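Local coordinates for protein putative NADPH:quinone oxidoreductase (Ralstonia eutropha, PDB 3IUP) that binds NADPH and probably uses it to reduce quinones or related substrates, as other quinone oxidoreductases of the medium-chain dehydrogenase/reductase family do, at residues L175-A180 / Y284-L289; M187-C192 / L199-R204; I243-T248 / G307-F312. All blocks are in the same frame, centred on the assembly; numbering follows the deposited sequence.

Interaction 1 of 3, residues L175-A180 / Y284-L289. With NDP (NADPH dihydro-nicotinamide-adenine-dinucleotide phosphate), chain C.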
loop_
_atom_site.group_PDB
_atom_site.type_symbol
_atom_site.label_atom_id
_atom_site.label_comp_id
_atom_site.label_asym_id
_atom_site.label_seq_id
_atom_site.Cartn_x
_atom_site.Cartn_y
_atom_site.Cartn_z
ATOM N N LEU A 175 -0.640 16.194 7.621
ATOM C CA LEU A 175 0.140 14.991 7.598
ATOM C C LEU A 175 0.654 14.505 8.959
ATOM O O LEU A 175 0.657 15.213 9.962
ATOM C CB LEU A 175 1.299 15.116 6.578
ATOM C CG LEU A 175 2.489 15.901 7.010
ATOM C CD1 LEU A 175 3.631 15.886 5.940
ATOM C CD2 LEU A 175 2.130 17.306 7.349
ATOM N N VAL A 176 1.036 13.253 8.956
ATOM C CA VAL A 176 1.674 12.555 10.049
ATOM C C VAL A 176 3.101 12.175 9.669
ATOM O O VAL A 176 3.369 11.710 8.527
ATOM C CB VAL A 176 0.895 11.326 10.357
ATOM C CG1 VAL A 176 1.511 10.508 11.619
ATOM C CG2 VAL A 176 -0.616 11.673 10.561
ATOM N N HIS A 177 4.025 12.266 10.634
ATOM C CA HIS A 177 5.405 11.878 10.402
ATOM C C HIS A 177 5.937 11.107 11.615
ATOM O O HIS A 177 5.776 11.560 12.736
ATOM C CB HIS A 177 6.265 13.098 10.090
ATOM C CG HIS A 177 7.678 12.764 9.758
ATOM N ND1 HIS A 177 8.745 13.331 10.410
ATOM C CD2 HIS A 177 8.198 11.835 8.917
ATOM C CE1 HIS A 177 9.866 12.810 9.936
ATOM N NE2 HIS A 177 9.567 11.882 9.052
ATOM N N THR A 178 6.548 9.963 11.379
ATOM C CA THR A 178 7.098 9.120 12.437
ATOM C C THR A 178 8.626 9.300 12.565
ATOM O O THR A 178 9.278 9.916 11.727
ATOM C CB THR A 178 6.750 7.657 12.291
ATOM O OG1 THR A 178 7.546 7.059 11.242
ATOM C CG2 THR A 178 5.238 7.456 11.990
ATOM N N ALA A 179 9.169 8.723 13.633
ATOM C CA ALA A 179 10.557 8.951 14.050
ATOM C C ALA A 179 10.856 10.455 13.968
ATOM O O ALA A 179 11.911 10.872 13.508
ATOM C CB ALA A 179 11.524 8.104 13.210
ATOM N N ALA A 180 9.918 11.250 14.488
ATOM C CA ALA A 180 9.819 12.684 14.204
ATOM C C ALA A 180 10.955 13.512 14.850
ATOM O O ALA A 180 11.175 14.647 14.475
ATOM C CB ALA A 180 8.499 13.242 14.601
ATOM N N TYR A 284 3.106 6.257 3.510
ATOM C CA TYR A 284 4.326 5.969 2.765
ATOM C C TYR A 284 5.400 5.481 3.733
ATOM O O TYR A 284 5.715 6.167 4.710
ATOM C CB TYR A 284 4.762 7.185 2.018
ATOM C CG TYR A 284 3.936 7.442 0.789
ATOM C CD1 TYR A 284 3.989 6.570 -0.268
ATOM C CD2 TYR A 284 3.110 8.587 0.679
ATOM C CE1 TYR A 284 3.259 6.801 -1.423
ATOM C CE2 TYR A 284 2.378 8.830 -0.479
ATOM C CZ TYR A 284 2.453 7.921 -1.513
ATOM O OH TYR A 284 1.753 8.076 -2.686
ATOM N N LEU A 285 5.967 4.309 3.445
ATOM C CA LEU A 285 7.079 3.792 4.227
ATOM C C LEU A 285 8.316 4.341 3.506
ATOM O O LEU A 285 8.740 3.794 2.490
ATOM C CB LEU A 285 7.063 2.290 4.281
ATOM C CG LEU A 285 5.798 1.615 4.781
ATOM C CD1 LEU A 285 5.982 0.078 4.965
ATOM C CD2 LEU A 285 5.233 2.263 6.033
ATOM N N TYR A 286 8.881 5.434 3.989
ATOM C CA TYR A 286 10.012 6.090 3.325
ATOM C C TYR A 286 11.341 5.734 4.008
ATOM O O TYR A 286 12.404 6.123 3.554
ATOM C CB TYR A 286 9.801 7.618 3.220
ATOM C CG TYR A 286 10.184 8.363 4.467
ATOM C CD1 TYR A 286 9.390 8.316 5.600
ATOM C CD2 TYR A 286 11.336 9.113 4.510
ATOM C CE1 TYR A 286 9.728 9.016 6.735
ATOM C CE2 TYR A 286 11.707 9.802 5.649
ATOM C CZ TYR A 286 10.919 9.723 6.769
ATOM O OH TYR A 286 11.323 10.423 7.880
ATOM N N GLY A 287 11.271 5.005 5.103
ATOM C CA GLY A 287 12.465 4.474 5.747
ATOM C C GLY A 287 12.224 3.079 6.225
ATOM O O GLY A 287 11.102 2.536 6.184
ATOM N N GLY A 288 13.288 2.463 6.681
ATOM C CA GLY A 288 13.202 1.144 7.238
ATOM C C GLY A 288 13.998 0.994 8.501
ATOM O O GLY A 288 14.663 -0.047 8.698
ATOM N N LEU A 289 13.870 1.975 9.396
ATOM C CA LEU A 289 14.608 1.961 10.642
ATOM C C LEU A 289 14.320 0.711 11.425
ATOM O O LEU A 289 15.255 0.182 12.035
ATOM C CB LEU A 289 14.320 3.184 11.507
ATOM C CG LEU A 289 14.743 4.488 10.807
ATOM C CD1 LEU A 289 14.044 5.676 11.480
ATOM C CD2 LEU A 289 16.241 4.669 10.748
HETATM P PA NDP C . 18.459 10.715 12.097
HETATM O O1A NDP C . 18.653 12.133 12.315
HETATM O O2A NDP C . 19.615 9.800 12.220
HETATM O O5B NDP C . 17.302 10.284 13.200
HETATM C C5B NDP C . 16.841 8.929 13.143
HETATM C C4B NDP C . 15.670 8.788 14.067
HETATM O O4B NDP C . 15.248 7.462 13.935
HETATM C C3B NDP C . 16.028 9.041 15.541
HETATM O O3B NDP C . 15.135 9.894 16.225
HETATM C C2B NDP C . 15.927 7.636 16.176
HETATM O O2B NDP C . 15.441 7.631 17.517
HETATM C C1B NDP C . 14.927 6.969 15.242
HETATM N N9A NDP C . 15.056 5.506 15.197
HETATM C C8A NDP C . 16.230 4.819 14.969
HETATM N N7A NDP C . 15.956 3.504 14.913
HETATM C C5A NDP C . 14.596 3.327 15.089
HETATM C C6A NDP C . 13.743 2.206 15.136
HETATM N N6A NDP C . 14.183 0.936 15.077
HETATM N N1A NDP C . 12.391 2.401 15.328
HETATM C C2A NDP C . 11.869 3.643 15.507
HETATM N N3A NDP C . 12.704 4.736 15.459
HETATM C C4A NDP C . 14.035 4.586 15.258
HETATM O O3 NDP C . 17.805 10.326 10.671
HETATM P PN NDP C . 17.573 11.284 9.460
HETATM O O1N NDP C . 16.828 12.476 9.785
HETATM O O2N NDP C . 18.831 11.496 8.667
HETATM O O5D NDP C . 16.613 10.332 8.551
HETATM C C5D NDP C . 15.256 10.109 8.965
HETATM C C4D NDP C . 14.643 8.991 8.128
HETATM O O4D NDP C . 14.333 9.560 6.838
HETATM C C3D NDP C . 15.531 7.752 7.893
HETATM O O3D NDP C . 14.771 6.561 7.922
HETATM C C2D NDP C . 16.025 7.994 6.476
HETATM O O2D NDP C . 16.454 6.840 5.770
HETATM C C1D NDP C . 14.755 8.599 5.872
HETATM N N1N NDP C . 14.977 9.260 4.566
HETATM C C2N NDP C . 14.404 8.664 3.491
HETATM C C3N NDP C . 14.555 9.174 2.229
HETATM C C7N NDP C . 13.795 8.574 1.061
HETATM O O7N NDP C . 14.107 9.078 -0.198
HETATM N N7N NDP C . 12.887 7.596 1.169
HETATM C C4N NDP C . 15.111 10.534 2.054
HETATM C C5N NDP C . 15.703 11.121 3.311
HETATM C C6N NDP C . 15.602 10.457 4.527
HETATM P P2B NDP C . 16.210 6.786 18.699
HETATM O O1X NDP C . 17.128 7.781 19.422
HETATM O O2X NDP C . 17.011 5.608 18.153
HETATM O O3X NDP C . 15.063 6.299 19.598
HETATM O O HOH W 1 12.199 10.370 10.575
#
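The hydroxyl OH of Tyr286 has two polar partners, His177 NE2 and water 1. His177 NE2 meets it at 2.6 Å in a hydrogen bond that is almost straight, at 176°. Water 1 lies at 2.8 Å from Tyr286 OH, and this water also donates to Ala179 O at 3.0 Å. The phenol end is thus tied to the strand 175-177 and to the loop that follows it.

The His177 ring points its NE2 edge at the hydroxyl, which lies near the plane of the imidazole. CG of His177 is anti to its backbone N (chi1 -176°), and this turns the ring toward the tyrosine. The two side chains cross at about a right angle. Their rings meet rim to rim, with planes at 40°, and do not stack. Met163, Leu184 and Leu188 pack around the histidine.

Tyr286 also touches the bound NADPH. Its CE2 comes close to O4D of the nicotinamide ribose, and CD2 lies 3.3 Å from C2N of the nicotinamide ring. Its backbone O accepts a hydrogen bond from the carboxamide N7N at 2.8 Å. CA of Gly287 runs past the ribose hydroxyl O3D.

A second, apolar touch joins Ala179 CB and Leu289 CD1 at 3.9 Å. Both also border O4B of the adenine ribose. Leu289 CB sits over the adenine plane, 3.6 Å from NDP C5A.

The segments therefore meet around the cofactor, at the C-terminal ends of parallel strands. The histidine and the water fix the outer end of the phenol, while the backbone O of Tyr286 grips the carboxamide. One tyrosine thus links His177 and, through water 1, Ala179 O to the carboxamide, which is consistent with a part in placing the nicotinamide.

Interaction 2 of 3, residues M187-C192 / L199-R204. With NDP (NADPH dihydro-nicotinamide-adenine-dinucleotide phosphate), chain C.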
loop_
_atom_site.group_PDB
_atom_site.type_symbol
_atom_site.label_atom_id
_atom_site.label_comp_id
_atom_site.label_asym_id
_atom_site.label_seq_id
_atom_site.Cartn_x
_atom_site.Cartn_y
_atom_site.Cartn_z
HETATM N N MSE A 187 13.215 19.245 10.822
HETATM C CA MSE A 187 13.028 20.159 9.714
HETATM C C MSE A 187 11.597 20.205 9.320
HETATM O O MSE A 187 11.081 21.272 9.073
HETATM C CB MSE A 187 13.876 19.774 8.470
HETATM C CG MSE A 187 15.279 19.723 8.714
HETATM SE SE MSE A 187 16.087 19.104 7.041
HETATM C CE MSE A 187 17.911 19.124 7.731
ATOM N N LEU A 188 10.951 19.041 9.220
ATOM C CA LEU A 188 9.560 19.007 8.796
ATOM C C LEU A 188 8.672 19.794 9.744
ATOM O O LEU A 188 7.806 20.568 9.341
ATOM C CB LEU A 188 9.089 17.562 8.647
ATOM C CG LEU A 188 7.596 17.480 8.305
ATOM C CD1 LEU A 188 7.327 18.060 6.867
ATOM C CD2 LEU A 188 7.160 15.990 8.448
ATOM N N ASN A 189 8.926 19.643 11.036
ATOM C CA ASN A 189 8.160 20.396 12.013
ATOM C C ASN A 189 8.361 21.909 11.819
ATOM O O ASN A 189 7.415 22.661 11.872
ATOM C CB ASN A 189 8.546 19.983 13.416
ATOM C CG ASN A 189 7.773 20.746 14.459
ATOM O OD1 ASN A 189 6.549 20.652 14.517
ATOM N ND2 ASN A 189 8.489 21.487 15.299
ATOM N N GLN A 190 9.585 22.361 11.544
ATOM C CA GLN A 190 9.798 23.790 11.272
ATOM C C GLN A 190 9.076 24.297 9.996
ATOM O O GLN A 190 8.562 25.413 9.958
ATOM C CB GLN A 190 11.290 24.142 11.229
ATOM C CG GLN A 190 12.048 23.986 12.595
ATOM C CD GLN A 190 11.323 24.705 13.729
ATOM O OE1 GLN A 190 10.958 25.861 13.573
ATOM N NE2 GLN A 190 11.048 24.011 14.823
ATOM N N ILE A 191 9.091 23.480 8.951
ATOM C CA ILE A 191 8.367 23.810 7.714
ATOM C C ILE A 191 6.895 24.003 8.024
ATOM O O ILE A 191 6.274 24.977 7.628
ATOM C CB ILE A 191 8.533 22.683 6.643
ATOM C CG1 ILE A 191 9.936 22.639 6.096
ATOM C CG2 ILE A 191 7.535 22.852 5.499
ATOM C CD1 ILE A 191 10.223 21.306 5.378
ATOM N N CYS A 192 6.309 23.038 8.721
ATOM C CA CYS A 192 4.901 23.093 8.994
ATOM C C CYS A 192 4.512 24.257 9.915
ATOM O O CYS A 192 3.457 24.868 9.731
ATOM C CB CYS A 192 4.439 21.759 9.561
ATOM S SG CYS A 192 4.515 20.382 8.368
ATOM N N LEU A 199 0.259 19.095 11.570
ATOM C CA LEU A 199 1.239 18.020 11.539
ATOM C C LEU A 199 1.096 17.218 12.817
ATOM O O LEU A 199 1.011 17.792 13.920
ATOM C CB LEU A 199 2.613 18.630 11.426
ATOM C CG LEU A 199 3.782 17.678 11.706
ATOM C CD1 LEU A 199 3.848 16.515 10.617
ATOM C CD2 LEU A 199 5.105 18.420 11.780
ATOM N N VAL A 200 1.086 15.898 12.706
ATOM C CA VAL A 200 1.174 15.052 13.864
ATOM C C VAL A 200 2.516 14.389 13.860
ATOM O O VAL A 200 2.856 13.634 12.932
ATOM C CB VAL A 200 0.059 14.009 13.922
ATOM C CG1 VAL A 200 0.240 13.031 15.145
ATOM C CG2 VAL A 200 -1.365 14.681 13.850
ATOM N N ASN A 201 3.299 14.648 14.907
ATOM C CA ASN A 201 4.621 14.041 15.069
ATOM C C ASN A 201 4.507 12.825 15.960
ATOM O O ASN A 201 3.864 12.900 17.001
ATOM C CB ASN A 201 5.581 15.031 15.753
ATOM C CG ASN A 201 5.834 16.261 14.938
ATOM O OD1 ASN A 201 6.652 16.218 14.035
ATOM N ND2 ASN A 201 5.141 17.383 15.236
ATOM N N ILE A 202 5.088 11.723 15.529
ATOM C CA ILE A 202 5.145 10.493 16.320
ATOM C C ILE A 202 6.576 10.157 16.632
ATOM O O ILE A 202 7.422 10.130 15.749
ATOM C CB ILE A 202 4.451 9.320 15.615
ATOM C CG1 ILE A 202 2.973 9.634 15.428
ATOM C CG2 ILE A 202 4.632 8.036 16.430
ATOM C CD1 ILE A 202 2.166 8.630 14.547
ATOM N N VAL A 203 6.854 9.912 17.917
ATOM C CA VAL A 203 8.197 9.559 18.383
ATOM C C VAL A 203 8.150 8.242 19.150
ATOM O O VAL A 203 7.066 7.697 19.375
ATOM C CB VAL A 203 8.786 10.683 19.286
ATOM C CG1 VAL A 203 8.924 11.993 18.515
ATOM C CG2 VAL A 203 7.915 10.870 20.549
ATOM N N ARG A 204 9.292 7.738 19.590
ATOM C CA ARG A 204 9.303 6.482 20.348
ATOM C C ARG A 204 9.761 6.556 21.775
ATOM O O ARG A 204 9.742 5.538 22.463
ATOM C CB ARG A 204 10.061 5.390 19.603
ATOM C CG ARG A 204 11.549 5.512 19.605
ATOM C CD ARG A 204 12.123 4.135 19.170
ATOM N NE ARG A 204 13.566 4.137 18.960
ATOM C CZ ARG A 204 14.268 3.053 18.591
ATOM N NH1 ARG A 204 13.660 1.862 18.419
ATOM N NH2 ARG A 204 15.583 3.129 18.404
HETATM P PA NDP C . 18.459 10.715 12.097
HETATM O O1A NDP C . 18.653 12.133 12.315
HETATM O O2A NDP C . 19.615 9.800 12.220
HETATM O O5B NDP C . 17.302 10.284 13.200
HETATM C C5B NDP C . 16.841 8.929 13.143
HETATM C C4B NDP C . 15.670 8.788 14.067
HETATM O O4B NDP C . 15.248 7.462 13.935
HETATM C C3B NDP C . 16.028 9.041 15.541
HETATM O O3B NDP C . 15.135 9.894 16.225
HETATM C C2B NDP C . 15.927 7.636 16.176
HETATM O O2B NDP C . 15.441 7.631 17.517
HETATM C C1B NDP C . 14.927 6.969 15.242
HETATM N N9A NDP C . 15.056 5.506 15.197
HETATM C C8A NDP C . 16.230 4.819 14.969
HETATM N N7A NDP C . 15.956 3.504 14.913
HETATM C C5A NDP C . 14.596 3.327 15.089
HETATM C C6A NDP C . 13.743 2.206 15.136
HETATM N N6A NDP C . 14.183 0.936 15.077
HETATM N N1A NDP C . 12.391 2.401 15.328
HETATM C C2A NDP C . 11.869 3.643 15.507
HETATM N N3A NDP C . 12.704 4.736 15.459
HETATM C C4A NDP C . 14.035 4.586 15.258
HETATM O O3 NDP C . 17.805 10.326 10.671
HETATM P PN NDP C . 17.573 11.284 9.460
HETATM O O1N NDP C . 16.828 12.476 9.785
HETATM O O2N NDP C . 18.831 11.496 8.667
HETATM O O5D NDP C . 16.613 10.332 8.551
HETATM C C5D NDP C . 15.256 10.109 8.965
HETATM C C4D NDP C . 14.643 8.991 8.128
HETATM O O4D NDP C . 14.333 9.560 6.838
HETATM C C3D NDP C . 15.531 7.752 7.893
HETATM O O3D NDP C . 14.771 6.561 7.922
HETATM C C2D NDP C . 16.025 7.994 6.476
HETATM O O2D NDP C . 16.454 6.840 5.770
HETATM C C1D NDP C . 14.755 8.599 5.872
HETATM N N1N NDP C . 14.977 9.260 4.566
HETATM C C2N NDP C . 14.404 8.664 3.491
HETATM C C3N NDP C . 14.555 9.174 2.229
HETATM C C7N NDP C . 13.795 8.574 1.061
HETATM O O7N NDP C . 14.107 9.078 -0.198
HETATM N N7N NDP C . 12.887 7.596 1.169
HETATM C C4N NDP C . 15.111 10.534 2.054
HETATM C C5N NDP C . 15.703 11.121 3.311
HETATM C C6N NDP C . 15.602 10.457 4.527
HETATM P P2B NDP C . 16.210 6.786 18.699
HETATM O O1X NDP C . 17.128 7.781 19.422
HETATM O O2X NDP C . 17.011 5.608 18.153
HETATM O O3X NDP C . 15.063 6.299 19.598
#
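Leu199 points from its strand at the helix and meets three residues there. A chi1 of 166° swings its CG to the far side from the backbone N, and the two methyls reach different residues of the helix. CD2 presses on Asn189 CA at 3.6 Å, and the side chains of Leu199 and Asn189 cross at about a right angle. CD1 turns to Leu188 CD2, 4.0 Å away. Cys192 lies beside the base of the leucine, with SG 4.0 Å from Leu199 CB.

Asn189 and Asn201 bring their amides together without stacking them, with planes 76° apart. OD1 of Asn189 is 3.6 Å from ND2 of Asn201, but that ND2 donates to His219 O.

Past the strand, Arg204 uses its flat guanidinium in two ways. One face lies over the adenine of NADPH, with NDP C5A 3.4 Å above its plane. The edge faces the 2'-phosphate: NE donates to O3X at 2.7 Å and NH2 to O2X at 2.9 Å. Such a grip is consistent with a preference for NADPH over NADH.

Helix and strand run nearly antiparallel, at 162°, as in the beta-alpha-beta crossover of a Rossmann-type nucleotide-binding domain.

Interaction 3 of 3, residues I243-T248 / G307-F312. With NDP (NADPH dihydro-nicotinamide-adenine-dinucleotide phosphate), chain C; EDO (1,2-ethanediol), chain E.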
loop_
_atom_site.group_PDB
_atom_site.type_symbol
_atom_site.label_atom_id
_atom_site.label_comp_id
_atom_site.label_asym_id
_atom_site.label_seq_id
_atom_site.Cartn_x
_atom_site.Cartn_y
_atom_site.Cartn_z
ATOM N N ILE A 243 -2.560 11.554 5.368
ATOM C CA ILE A 243 -1.325 10.987 4.816
ATOM C C ILE A 243 -0.245 10.949 5.876
ATOM O O ILE A 243 -0.132 11.881 6.692
ATOM C CB ILE A 243 -0.858 11.780 3.543
ATOM C CG1 ILE A 243 0.335 11.099 2.862
ATOM C CG2 ILE A 243 -0.536 13.268 3.813
ATOM C CD1 ILE A 243 0.648 11.697 1.438
ATOM N N ALA A 244 0.499 9.852 5.911
ATOM C CA ALA A 244 1.583 9.675 6.852
ATOM C C ALA A 244 2.829 9.290 6.115
ATOM O O ALA A 244 2.778 8.473 5.158
ATOM C CB ALA A 244 1.249 8.538 7.911
ATOM N N PHE A 245 3.955 9.757 6.643
ATOM C CA PHE A 245 5.261 9.273 6.244
ATOM C C PHE A 245 5.910 8.568 7.405
ATOM O O PHE A 245 6.163 9.196 8.459
ATOM C CB PHE A 245 6.110 10.414 5.751
ATOM C CG PHE A 245 5.621 10.980 4.464
ATOM C CD1 PHE A 245 4.626 11.899 4.454
ATOM C CD2 PHE A 245 6.169 10.527 3.253
ATOM C CE1 PHE A 245 4.139 12.388 3.212
ATOM C CE2 PHE A 245 5.703 10.981 2.074
ATOM C CZ PHE A 245 4.709 11.900 2.041
ATOM N N ASP A 246 6.116 7.270 7.229
ATOM C CA ASP A 246 6.659 6.409 8.256
ATOM C C ASP A 246 8.113 6.010 7.958
ATOM O O ASP A 246 8.395 5.336 6.974
ATOM C CB ASP A 246 5.805 5.198 8.404
ATOM C CG ASP A 246 6.383 4.188 9.393
ATOM O OD1 ASP A 246 6.898 4.610 10.458
ATOM O OD2 ASP A 246 6.291 2.996 9.100
ATOM N N ALA A 247 9.011 6.381 8.858
ATOM C CA ALA A 247 10.422 6.074 8.716
ATOM C C ALA A 247 10.750 4.703 9.250
ATOM O O ALA A 247 11.843 4.180 8.978
ATOM C CB ALA A 247 11.278 7.135 9.463
ATOM N N THR A 248 9.820 4.111 10.011
ATOM C CA THR A 248 10.097 2.845 10.668
ATOM C C THR A 248 9.975 1.656 9.729
ATOM O O THR A 248 10.889 0.822 9.630
ATOM C CB THR A 248 9.289 2.679 11.952
ATOM O OG1 THR A 248 7.892 2.528 11.684
ATOM C CG2 THR A 248 9.558 3.908 12.871
ATOM N N GLY A 307 2.704 2.307 0.795
ATOM C CA GLY A 307 3.733 1.952 -0.199
ATOM C C GLY A 307 5.056 2.625 0.041
ATOM O O GLY A 307 5.175 3.417 0.958
ATOM N N GLY A 308 6.060 2.329 -0.800
ATOM C CA GLY A 308 7.352 2.980 -0.680
ATOM C C GLY A 308 7.357 4.393 -1.218
ATOM O O GLY A 308 6.443 4.761 -1.978
ATOM N N TRP A 309 8.325 5.212 -0.793
ATOM C CA TRP A 309 8.502 6.579 -1.257
ATOM C C TRP A 309 9.989 6.879 -1.283
ATOM O O TRP A 309 10.692 6.643 -0.297
ATOM C CB TRP A 309 7.760 7.570 -0.327
ATOM C CG TRP A 309 7.658 8.977 -0.775
ATOM C CD1 TRP A 309 6.555 9.580 -1.279
ATOM C CD2 TRP A 309 8.695 9.964 -0.791
ATOM N NE1 TRP A 309 6.805 10.867 -1.555
ATOM C CE2 TRP A 309 8.127 11.136 -1.283
ATOM C CE3 TRP A 309 10.028 9.979 -0.384
ATOM C CZ2 TRP A 309 8.824 12.319 -1.377
ATOM C CZ3 TRP A 309 10.736 11.135 -0.499
ATOM C CH2 TRP A 309 10.138 12.310 -1.004
ATOM N N LEU A 310 10.460 7.343 -2.428
ATOM C CA LEU A 310 11.858 7.735 -2.594
ATOM C C LEU A 310 12.039 9.130 -3.170
ATOM O O LEU A 310 11.311 9.567 -4.071
ATOM C CB LEU A 310 12.560 6.726 -3.507
ATOM C CG LEU A 310 13.151 5.444 -2.949
ATOM C CD1 LEU A 310 13.672 4.619 -4.161
ATOM C CD2 LEU A 310 14.268 5.753 -1.957
ATOM N N LEU A 311 13.073 9.831 -2.702
ATOM C CA LEU A 311 13.274 11.223 -3.073
ATOM C C LEU A 311 13.474 11.407 -4.584
ATOM O O LEU A 311 12.873 12.312 -5.189
ATOM C CB LEU A 311 14.494 11.830 -2.326
ATOM C CG LEU A 311 14.817 13.304 -2.629
ATOM C CD1 LEU A 311 13.674 14.308 -2.315
ATOM C CD2 LEU A 311 16.146 13.738 -1.896
ATOM N N PHE A 312 14.321 10.583 -5.178
ATOM C CA PHE A 312 14.711 10.839 -6.589
ATOM C C PHE A 312 13.563 10.625 -7.568
ATOM O O PHE A 312 13.331 11.484 -8.386
ATOM C CB PHE A 312 15.983 10.108 -6.985
ATOM C CG PHE A 312 17.232 10.859 -6.601
ATOM C CD1 PHE A 312 17.508 11.132 -5.272
ATOM C CD2 PHE A 312 18.142 11.301 -7.576
ATOM C CE1 PHE A 312 18.647 11.822 -4.897
ATOM C CE2 PHE A 312 19.308 11.991 -7.208
ATOM C CZ PHE A 312 19.549 12.256 -5.869
HETATM P PA NDP C . 18.459 10.715 12.097
HETATM O O1A NDP C . 18.653 12.133 12.315
HETATM O O2A NDP C . 19.615 9.800 12.220
HETATM O O5B NDP C . 17.302 10.284 13.200
HETATM C C5B NDP C . 16.841 8.929 13.143
HETATM C C4B NDP C . 15.670 8.788 14.067
HETATM O O4B NDP C . 15.248 7.462 13.935
HETATM C C3B NDP C . 16.028 9.041 15.541
HETATM O O3B NDP C . 15.135 9.894 16.225
HETATM C C2B NDP C . 15.927 7.636 16.176
HETATM O O2B NDP C . 15.441 7.631 17.517
HETATM C C1B NDP C . 14.927 6.969 15.242
HETATM N N9A NDP C . 15.056 5.506 15.197
HETATM C C8A NDP C . 16.230 4.819 14.969
HETATM N N7A NDP C . 15.956 3.504 14.913
HETATM C C5A NDP C . 14.596 3.327 15.089
HETATM C C6A NDP C . 13.743 2.206 15.136
HETATM N N6A NDP C . 14.183 0.936 15.077
HETATM N N1A NDP C . 12.391 2.401 15.328
HETATM C C2A NDP C . 11.869 3.643 15.507
HETATM N N3A NDP C . 12.704 4.736 15.459
HETATM C C4A NDP C . 14.035 4.586 15.258
HETATM O O3 NDP C . 17.805 10.326 10.671
HETATM P PN NDP C . 17.573 11.284 9.460
HETATM O O1N NDP C . 16.828 12.476 9.785
HETATM O O2N NDP C . 18.831 11.496 8.667
HETATM O O5D NDP C . 16.613 10.332 8.551
HETATM C C5D NDP C . 15.256 10.109 8.965
HETATM C C4D NDP C . 14.643 8.991 8.128
HETATM O O4D NDP C . 14.333 9.560 6.838
HETATM C C3D NDP C . 15.531 7.752 7.893
HETATM O O3D NDP C . 14.771 6.561 7.922
HETATM C C2D NDP C . 16.025 7.994 6.476
HETATM O O2D NDP C . 16.454 6.840 5.770
HETATM C C1D NDP C . 14.755 8.599 5.872
HETATM N N1N NDP C . 14.977 9.260 4.566
HETATM C C2N NDP C . 14.404 8.664 3.491
HETATM C C3N NDP C . 14.555 9.174 2.229
HETATM C C7N NDP C . 13.795 8.574 1.061
HETATM O O7N NDP C . 14.107 9.078 -0.198
HETATM N N7N NDP C . 12.887 7.596 1.169
HETATM C C4N NDP C . 15.111 10.534 2.054
HETATM C C5N NDP C . 15.703 11.121 3.311
HETATM C C6N NDP C . 15.602 10.457 4.527
HETATM P P2B NDP C . 16.210 6.786 18.699
HETATM O O1X NDP C . 17.128 7.781 19.422
HETATM O O2X NDP C . 17.011 5.608 18.153
HETATM O O3X NDP C . 15.063 6.299 19.598
HETATM C C1 EDO E . 7.835 9.251 -4.988
HETATM O O1 EDO E . 7.164 9.345 -6.261
HETATM C C2 EDO E . 7.632 7.841 -4.474
HETATM O O2 EDO E . 8.788 7.018 -4.696
#
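In the Rossmann-type domain, Phe245 of strand 243-249 meets Trp309, in the loop after strand 304-308, in an edge-to-face, T-shaped pair. The edge of Phe245 meets the face of the tryptophan five-membered ring, with planes at 87°. Trp309 leads its CB toward the phenylalanine. CB is 4.2 Å from C2 of an ethanediol, probably from the crystallisation liquor. CG lies between that molecule and Phe245, one over each face. CD1 makes the closest touch, 3.7 Å from Phe245 CE2. NE1 donates to Thr166 OG1, a bond that would hold the indole against rotation. On the six-membered side, CE3 comes nearest to the NADPH carboxamide N7N and CZ3 to O7N, which lies at the ring edge.

The backbone grips the same carboxamide. Trp309 O accepts from N7N at 2.8 Å, and Leu311 N, in the first turn of a helix, donates to O7N at 2.8 Å.

At the end of the other strand, Asp246 OD1 forms an Asx turn with Thr248 N at 3.0 Å, which comes from above the carboxylate plane. Thr248 OG1 donates to the same oxygen at 2.6 Å, on its syn lone pair.

How the interactions relate
From the N terminus, strand 175-177 opens interaction 1. Interaction 2 follows at once and closes a short loop, from helix 183-195 to strand 199-203. It is nested inside the long loop that interaction 1 closes at 284-289. Interaction 3 opens at 243-248, within that loop, and closes beyond it at 307-312, so interactions 1 and 3 cross. Interactions 2 and 3 follow in series and do not touch. All three reach the same parallel sheet and the same NADPH. A hydrogen bond between Thr178 OG1 and Asp246 OD1 joins interactions 1 and 3, and backbone bonds between 175-177 and 200-202 join 1 and 2. Gly307 carries the sheet into the second subunit.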